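PDB 6KXD: ketosynthase from Streptomyces sp. MSC090213JE08, which probably serves, with a second ketosynthase-type subunit, as the chain length factor of a highly reducing type II polyketide synthase. Local coordinates for residues B[358-361]-B[365-368]. Residues are numbered along the deposited sequence; the frame is centred on the assembly and turned at random.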
loop_
_atom_site.group_PDB
_atom_site.type_symbol
_atom_site.label_atom_id
_atom_site.label_comp_id
_atom_site.label_asym_id
_atom_site.label_seq_id
_atom_site.Cartn_x
_atom_site.Cartn_y
_atom_site.Cartn_z
ATOM N N CYS B 358 -15.691 -1.612 -13.390
ATOM C CA CYS B 358 -15.509 -2.840 -12.714
ATOM C C CYS B 358 -14.096 -3.317 -13.070
ATOM O O CYS B 358 -13.655 -3.165 -14.229
ATOM C CB CYS B 358 -16.540 -3.871 -13.206
ATOM S SG CYS B 358 -16.273 -5.445 -12.363
ATOM N N ALA B 359 -13.399 -3.905 -12.106
ATOM C CA ALA B 359 -12.126 -4.540 -12.406
ATOM C C ALA B 359 -11.975 -5.805 -11.580
ATOM O O ALA B 359 -12.550 -5.921 -10.518
ATOM C CB ALA B 359 -10.978 -3.621 -12.138
ATOM N N VAL B 360 -11.180 -6.720 -12.153
ATOM C CA VAL B 360 -10.777 -7.982 -11.540
ATOM C C VAL B 360 -9.269 -8.115 -11.681
ATOM O O VAL B 360 -8.689 -7.704 -12.628
ATOM C CB VAL B 360 -11.502 -9.178 -12.185
ATOM C CG1 VAL B 360 -12.985 -8.997 -11.992
ATOM C CG2 VAL B 360 -11.177 -9.338 -13.671
ATOM N N ASP B 361 -8.675 -8.690 -10.656
ATOM C CA ASP B 361 -7.277 -8.791 -10.597
ATOM C C ASP B 361 -6.941 -10.264 -10.411
ATOM O O ASP B 361 -7.718 -11.043 -9.815
ATOM C CB ASP B 361 -6.757 -7.880 -9.501
ATOM C CG ASP B 361 -5.243 -7.859 -9.460
ATOM O OD1 ASP B 361 -4.662 -7.331 -10.429
ATOM O OD2 ASP B 361 -4.672 -8.404 -8.484
ATOM N N ALA B 365 -9.034 -10.162 -6.224
ATOM C CA ALA B 365 -9.833 -8.995 -5.881
ATOM C C ALA B 365 -10.791 -8.627 -7.016
ATOM O O ALA B 365 -10.475 -8.752 -8.197
ATOM C CB ALA B 365 -8.935 -7.849 -5.551
ATOM N N VAL B 366 -11.980 -8.158 -6.631
ATOM C CA VAL B 366 -12.919 -7.572 -7.504
ATOM C C VAL B 366 -13.338 -6.216 -6.918
ATOM O O VAL B 366 -13.443 -6.040 -5.710
ATOM C CB VAL B 366 -14.125 -8.516 -7.688
ATOM C CG1 VAL B 366 -15.210 -7.853 -8.508
ATOM C CG2 VAL B 366 -13.671 -9.842 -8.323
ATOM N N ALA B 367 -13.482 -5.223 -7.781
ATOM C CA ALA B 367 -13.971 -3.921 -7.311
ATOM C C ALA B 367 -14.867 -3.291 -8.381
ATOM O O ALA B 367 -14.675 -3.451 -9.610
ATOM C CB ALA B 367 -12.809 -3.050 -6.942
ATOM N N VAL B 368 -15.856 -2.529 -7.884
ATOM C CA VAL B 368 -16.778 -1.871 -8.696
ATOM C C VAL B 368 -16.979 -0.470 -8.143
ATOM O O VAL B 368 -17.085 -0.324 -6.944
ATOM C CB VAL B 368 -18.114 -2.627 -8.755
ATOM C CG1 VAL B 368 -19.161 -1.810 -9.491
ATOM C CG2 VAL B 368 -17.961 -3.994 -9.390
HETATM O O HOH W 1 -10.607 -11.436 -9.561
#
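Ala-365 and Asp-361 meet at the turn end of the antiparallel hairpin formed by strands 354-360 and 365-373. Asp-361 N donates to Ala-365 O over 3.0 Å, in the plane of that carbonyl. A water also donates to Ala-365 O and, at 2.9 Å, to Asp-361 O, so two donors hold the first carbonyl of the returning strand. With CG anti to the backbone N (chi1 -175°), the aspartate carboxylate turns to other partners: OD2 accepts from Asp-363 N in the turn, and OD1 from Arg-178 N beyond it. The methyl of Ala-365 is small enough to fit against Val-179 and against Thr-150 of the partner subunit.

Ala-359 and Ala-367 form a hydrogen-bonded pair. Ala-359 N reaches Ala-367 O at 2.8 Å, and Ala-367 N returns a bond to Ala-359 O at 3.0 Å. Cys-358 faces Val-368 in the neighbouring non-hydrogen-bonded pair, where its CA lies 3.3 Å from Ala-367 O in a CA-H...O contact. Its slim thiol, at chi1 179°, lies over the sheet face, and Cys-358 SG comes within 3.7 Å of Val-368 CG2. On the same face Val-360 and Val-366 stand side by side, Val-360 CG1 3.8 Å from Val-366 CG2. Beta-branched valines suit the extended backbone, and this face packs on helices 265-280 and 298-310, as befits the layered thiolase fold.

The chemistry is thus divided: backbone bonds set the register, and small apolar groups fill both faces. One probable small cost remains: Ala-365 O has two donors, whereas Ala-365 N is buried without a polar partner.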